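Local atomic coordinates of phosphoglycolate phosphatase (Thermoplasma acidophilum, PDB entry 1L6R), a protein that catalyses the magnesium-dependent hydrolysis of 2-phosphoglycolate to glycolate and phosphate, and less efficiently releases phosphate from pyrophosphate. Residues Ile31-Glu35 against Phe58-Asn62; Val204-Val208 against Gln219-Phe224. The protein carries 1 engineered substitution. All coordinates share one frame; numbering follows the deposited sequence.

Both contacts belong to the Rossmann-like core of this HAD hydrolase, and their centres lie 18 Å apart. Interaction 1 joins helices 25-36 and 49-60. Interaction 2 joins the edge strand 207-208 to helix 215-223. The two contacts touch through Phe221, whose CD2 is 3.6 Å from CB of Ala34 and whose CE2 is 3.9 Å from CA of Ile31. Neither contact enters the active site. The Ile31 side chain stays about 11 Å from that of the nucleophile Asp11. The Ile220 side chain is about 9 Å from that of the metal ligand Asp177 and about 11 Å from a bound calcium ion.

Interaction 1 (Ile31-Glu35 against Phe58-Asn62); sequences IRSAE and FLGIN
Arg32 and Glu35 reach from helix 25-36 to the C-terminal end of helix 49-60 and the turn after it. These are successive helices of the Rossmann-like HAD core, linked through strand 40-44. Arg32 brings the edge of its guanidinium to backbone carbonyls. Its chain runs extended from CG to NE (chi3 -179°), which carries the group across to Leu59. Arg32 NE donates to Leu59 O at 2.8 Å in a nearly straight bond (166°), and that oxygen lies in the guanidinium plane. Arg32 NH2 adds two weak bonds, to Phe58 O at 3.1 Å and to Leu59 O at 3.2 Å. Leu59 O is thus held mainly by NE, and the link to Phe58 O is weak.

Glu35 approaches one turn further along its helix, and its side chain and that of Asn62 come from opposite directions. Glu35 OE1 is 2.6 Å from Gly60 O, close enough that a proton is probably shared between them. Glu35 OE2 accepts the backbone N-H of Asn62 from above the carboxylate plane. This bond ties the residue after the turn to Glu35. Gly60 has a positive phi (91°). A CB there would press on the carbonyl oxygen of Leu59 and point toward Arg32 and Glu35.

The buried side of the contact is apolar. Ile31 and Ile61 meet at a slant, methyl to methyl, and Ile61 also rests on Leu43 of strand 40-44. CG2 of Ile31 lies 3.8 Å from CD1 of Ile61.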
loop_
_atom_site.group_PDB
_atom_site.type_symbol
_atom_site.label_atom_id
_atom_site.label_comp_id
_atom_site.label_asym_id
_atom_site.label_seq_id
_atom_site.Cartn_x
_atom_site.Cartn_y
_atom_site.Cartn_z
ATOM N N ILE A 31 -16.541 9.566 -19.911
ATOM C CA ILE A 31 -15.297 10.233 -19.568
ATOM C C ILE A 31 -15.237 11.621 -20.213
ATOM O O ILE A 31 -14.918 12.602 -19.548
ATOM C CB ILE A 31 -14.084 9.383 -20.014
ATOM C CG1 ILE A 31 -13.923 8.189 -19.065
ATOM C CG2 ILE A 31 -12.807 10.235 -20.039
ATOM C CD1 ILE A 31 -12.941 7.144 -19.563
ATOM N N ARG A 32 -15.550 11.708 -21.501
ATOM C CA ARG A 32 -15.504 13.006 -22.168
ATOM C C ARG A 32 -16.506 13.982 -21.564
ATOM O O ARG A 32 -16.197 15.160 -21.423
ATOM C CB ARG A 32 -15.754 12.848 -23.668
ATOM C CG ARG A 32 -14.625 12.107 -24.373
ATOM C CD ARG A 32 -14.963 11.852 -25.828
ATOM N NE ARG A 32 -13.893 11.113 -26.501
ATOM C CZ ARG A 32 -14.004 10.575 -27.711
ATOM N NH1 ARG A 32 -15.139 10.694 -28.393
ATOM N NH2 ARG A 32 -12.984 9.901 -28.233
ATOM N N SER A 33 -17.689 13.493 -21.203
ATOM C CA SER A 33 -18.704 14.352 -20.598
ATOM C C SER A 33 -18.200 14.893 -19.261
ATOM O O SER A 33 -18.271 16.095 -19.005
ATOM C CB SER A 33 -20.007 13.579 -20.387
ATOM O OG SER A 33 -20.641 13.279 -21.622
ATOM N N ALA A 34 -17.673 14.013 -18.413
ATOM C CA ALA A 34 -17.172 14.442 -17.110
ATOM C C ALA A 34 -16.004 15.413 -17.246
ATOM O O ALA A 34 -15.912 16.387 -16.500
ATOM C CB ALA A 34 -16.762 13.234 -16.275
ATOM N N GLU A 35 -15.107 15.153 -18.194
ATOM C CA GLU A 35 -13.967 16.042 -18.397
ATOM C C GLU A 35 -14.430 17.428 -18.828
ATOM O O GLU A 35 -13.875 18.430 -18.385
ATOM C CB GLU A 35 -13.001 15.455 -19.432
ATOM C CG GLU A 35 -12.336 14.177 -18.949
ATOM C CD GLU A 35 -11.356 13.634 -19.965
ATOM O OE1 GLU A 35 -11.655 13.743 -21.172
ATOM O OE2 GLU A 35 -10.295 13.094 -19.574
ATOM N N PHE A 58 -6.416 9.292 -28.345
ATOM C CA PHE A 58 -7.623 8.963 -29.097
ATOM C C PHE A 58 -8.896 9.024 -28.261
ATOM O O PHE A 58 -9.942 9.456 -28.750
ATOM C CB PHE A 58 -7.470 7.594 -29.771
ATOM C CG PHE A 58 -6.608 7.630 -31.009
ATOM C CD1 PHE A 58 -7.045 8.293 -32.149
ATOM C CD2 PHE A 58 -5.354 7.032 -31.022
ATOM C CE1 PHE A 58 -6.250 8.365 -33.291
ATOM C CE2 PHE A 58 -4.547 7.096 -32.159
ATOM C CZ PHE A 58 -4.998 7.767 -33.295
ATOM N N LEU A 59 -8.829 8.605 -27.001
ATOM C CA LEU A 59 -10.030 8.680 -26.179
ATOM C C LEU A 59 -10.237 10.117 -25.715
ATOM O O LEU A 59 -11.371 10.550 -25.504
ATOM C CB LEU A 59 -9.940 7.748 -24.957
ATOM C CG LEU A 59 -9.678 6.263 -25.232
ATOM C CD1 LEU A 59 -9.978 5.471 -23.968
ATOM C CD2 LEU A 59 -10.539 5.759 -26.378
ATOM N N GLY A 60 -9.144 10.861 -25.566
ATOM C CA GLY A 60 -9.239 12.240 -25.117
ATOM C C GLY A 60 -9.137 12.357 -23.606
ATOM O O GLY A 60 -10.002 12.941 -22.957
ATOM N N ILE A 61 -8.069 11.798 -23.049
ATOM C CA ILE A 61 -7.839 11.825 -21.610
ATOM C C ILE A 61 -7.034 13.078 -21.264
ATOM O O ILE A 61 -5.969 13.313 -21.835
ATOM C CB ILE A 61 -7.065 10.568 -21.190
ATOM C CG1 ILE A 61 -7.836 9.316 -21.632
ATOM C CG2 ILE A 61 -6.820 10.574 -19.684
ATOM C CD1 ILE A 61 -9.270 9.205 -21.080
ATOM N N ASN A 62 -7.527 13.871 -20.314
ATOM C CA ASN A 62 -6.848 15.120 -19.972
ATOM C C ASN A 62 -5.791 15.083 -18.877
ATOM O O ASN A 62 -5.126 16.087 -18.618
ATOM C CB ASN A 62 -7.885 16.229 -19.684
ATOM C CG ASN A 62 -8.773 15.930 -18.487
ATOM O OD1 ASN A 62 -9.765 16.625 -18.250
ATOM N ND2 ASN A 62 -8.426 14.905 -17.727
#

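Interaction 2 (Val204-Val208 against Gln219-Phe224); sequences VSDFV and QIFKHF
Asp206 begins the contact with Phe224, just before the edge strand 207-208 of the Rossmann-like HAD sheet. Asp206 CB lies 4.3 Å from CZ of Phe224, at the edge of that ring. Its carboxylate is engaged elsewhere, with OD2 accepting the backbone N-H of Lys191 on the neighbouring strand.

Phe207 follows and carries most of the contact. Its CG is trans to the backbone N (chi1 -179°), which sends the ring out over helix 215-223. There it forms an offset stack with His223. The ring centroids of Phe207 and His223 are 4.0 Å apart and the planes differ by 19°. CD1 of Phe207 sits 3.3 Å above the imidazole plane of His223, over its centre. The imidazole turns an edge to Phe224: His223 ND1 stands 3.6 Å above the plane of the Phe224 ring, over its centre.

The edge of the Phe207 ring meets other residues of the helix. Phe207 CD2 packs against CG1 of Ile220 at 3.9 Å. Further round, Phe207 CZ lies 3.7 Å from OE1 of Gln219, whose amide plane stands almost perpendicular to the ring (83°). Hydrogen bonds of Gln219 OE1 with Ser209 OG and of Gln219 NE2 with Asp210 OD2 hold that amide. With an alanine in place of Phe207, the imidazole of His223 would probably lose its stacking partner, and a gap would be likely to open beside Ile220.

Val208 continues the strand with its side chain turned away from the helix and touching Cys193. On the helix, His223 CB stands almost directly over the middle of the Phe207 ring, 3.9 Å from its centroid.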
loop_
_atom_site.group_PDB
_atom_site.type_symbol
_atom_site.label_atom_id
_atom_site.label_comp_id
_atom_site.label_asym_id
_atom_site.label_seq_id
_atom_site.Cartn_x
_atom_site.Cartn_y
_atom_site.Cartn_z
ATOM N N VAL A 204 -15.249 -2.064 0.469
ATOM C CA VAL A 204 -14.608 -0.806 0.858
ATOM C C VAL A 204 -14.987 0.350 -0.062
ATOM O O VAL A 204 -14.509 1.472 0.115
ATOM C CB VAL A 204 -13.062 -0.926 0.887
ATOM C CG1 VAL A 204 -12.641 -1.936 1.960
ATOM C CG2 VAL A 204 -12.536 -1.343 -0.484
ATOM N N SER A 205 -15.862 0.083 -1.028
ATOM C CA SER A 205 -16.269 1.116 -1.981
ATOM C C SER A 205 -17.342 2.047 -1.437
ATOM O O SER A 205 -18.199 1.639 -0.653
ATOM C CB SER A 205 -16.781 0.477 -3.277
ATOM O OG SER A 205 -15.723 -0.130 -4.001
ATOM N N ASP A 206 -17.277 3.309 -1.854
ATOM C CA ASP A 206 -18.278 4.290 -1.448
ATOM C C ASP A 206 -19.528 4.114 -2.297
ATOM O O ASP A 206 -20.632 4.436 -1.870
ATOM C CB ASP A 206 -17.730 5.704 -1.616
ATOM C CG ASP A 206 -16.624 6.000 -0.644
ATOM O OD1 ASP A 206 -16.910 6.031 0.573
ATOM O OD2 ASP A 206 -15.473 6.196 -1.078
ATOM N N PHE A 207 -19.354 3.598 -3.508
ATOM C CA PHE A 207 -20.475 3.374 -4.401
ATOM C C PHE A 207 -20.229 2.127 -5.237
ATOM O O PHE A 207 -19.186 2.000 -5.892
ATOM C CB PHE A 207 -20.680 4.578 -5.329
ATOM C CG PHE A 207 -21.848 4.427 -6.264
ATOM C CD1 PHE A 207 -23.153 4.508 -5.787
ATOM C CD2 PHE A 207 -21.644 4.180 -7.620
ATOM C CE1 PHE A 207 -24.239 4.346 -6.648
ATOM C CE2 PHE A 207 -22.718 4.017 -8.486
ATOM C CZ PHE A 207 -24.019 4.101 -8.003
ATOM N N VAL A 208 -21.180 1.200 -5.193
ATOM C CA VAL A 208 -21.094 -0.021 -5.985
ATOM C C VAL A 208 -22.133 0.120 -7.093
ATOM O O VAL A 208 -23.339 0.219 -6.837
ATOM C CB VAL A 208 -21.400 -1.286 -5.151
ATOM C CG1 VAL A 208 -21.309 -2.523 -6.042
ATOM C CG2 VAL A 208 -20.406 -1.406 -3.995
ATOM N N GLN A 219 -22.713 5.681 -14.518
ATOM C CA GLN A 219 -23.492 5.703 -13.280
ATOM C C GLN A 219 -22.676 6.223 -12.101
ATOM O O GLN A 219 -23.197 6.934 -11.244
ATOM C CB GLN A 219 -24.050 4.322 -12.948
ATOM C CG GLN A 219 -25.034 4.387 -11.776
ATOM C CD GLN A 219 -25.498 3.034 -11.305
ATOM O OE1 GLN A 219 -24.696 2.125 -11.110
ATOM N NE2 GLN A 219 -26.803 2.896 -11.090
ATOM N N ILE A 220 -21.397 5.856 -12.053
ATOM C CA ILE A 220 -20.513 6.313 -10.989
ATOM C C ILE A 220 -20.359 7.829 -11.057
ATOM O O ILE A 220 -20.499 8.511 -10.047
ATOM C CB ILE A 220 -19.117 5.637 -11.096
ATOM C CG1 ILE A 220 -19.226 4.165 -10.697
ATOM C CG2 ILE A 220 -18.106 6.361 -10.223
ATOM C CD1 ILE A 220 -17.985 3.360 -11.057
ATOM N N PHE A 221 -20.077 8.353 -12.247
ATOM C CA PHE A 221 -19.908 9.795 -12.403
ATOM C C PHE A 221 -21.192 10.537 -12.023
ATOM O O PHE A 221 -21.137 11.568 -11.347
ATOM C CB PHE A 221 -19.503 10.138 -13.847
ATOM C CG PHE A 221 -18.064 9.797 -14.187
ATOM C CD1 PHE A 221 -17.137 9.476 -13.194
ATOM C CD2 PHE A 221 -17.631 9.841 -15.511
ATOM C CE1 PHE A 221 -15.797 9.203 -13.513
ATOM C CE2 PHE A 221 -16.289 9.573 -15.847
ATOM C CZ PHE A 221 -15.376 9.256 -14.848
ATOM N N LYS A 222 -22.337 10.012 -12.444
ATOM C CA LYS A 222 -23.616 10.645 -12.112
ATOM C C LYS A 222 -23.817 10.647 -10.606
ATOM O O LYS A 222 -24.241 11.646 -10.027
ATOM C CB LYS A 222 -24.776 9.906 -12.770
ATOM C CG LYS A 222 -24.865 10.098 -14.270
ATOM C CD LYS A 222 -26.021 9.303 -14.851
ATOM C CE LYS A 222 -26.124 9.505 -16.353
ATOM N NZ LYS A 222 -24.863 9.122 -17.043
ATOM N N HIS A 223 -23.513 9.524 -9.968
ATOM C CA HIS A 223 -23.668 9.428 -8.526
ATOM C C HIS A 223 -22.887 10.516 -7.792
ATOM O O HIS A 223 -23.384 11.104 -6.829
ATOM C CB HIS A 223 -23.218 8.052 -8.034
ATOM C CG HIS A 223 -23.314 7.883 -6.551
ATOM N ND1 HIS A 223 -22.235 8.043 -5.710
ATOM C CD2 HIS A 223 -24.374 7.599 -5.757
ATOM C CE1 HIS A 223 -22.625 7.863 -4.460
ATOM N NE2 HIS A 223 -23.917 7.593 -4.461
ATOM N N PHE A 224 -21.664 10.782 -8.242
ATOM C CA PHE A 224 -20.830 11.795 -7.614
ATOM C C PHE A 224 -21.010 13.192 -8.225
ATOM O O PHE A 224 -20.203 14.091 -7.991
ATOM C CB PHE A 224 -19.362 11.360 -7.684
ATOM C CG PHE A 224 -19.036 10.197 -6.786
ATOM C CD1 PHE A 224 -19.055 10.345 -5.400
ATOM C CD2 PHE A 224 -18.726 8.951 -7.320
ATOM C CE1 PHE A 224 -18.771 9.271 -4.559
ATOM C CE2 PHE A 224 -18.439 7.870 -6.492
ATOM C CZ PHE A 224 -18.461 8.028 -5.106
#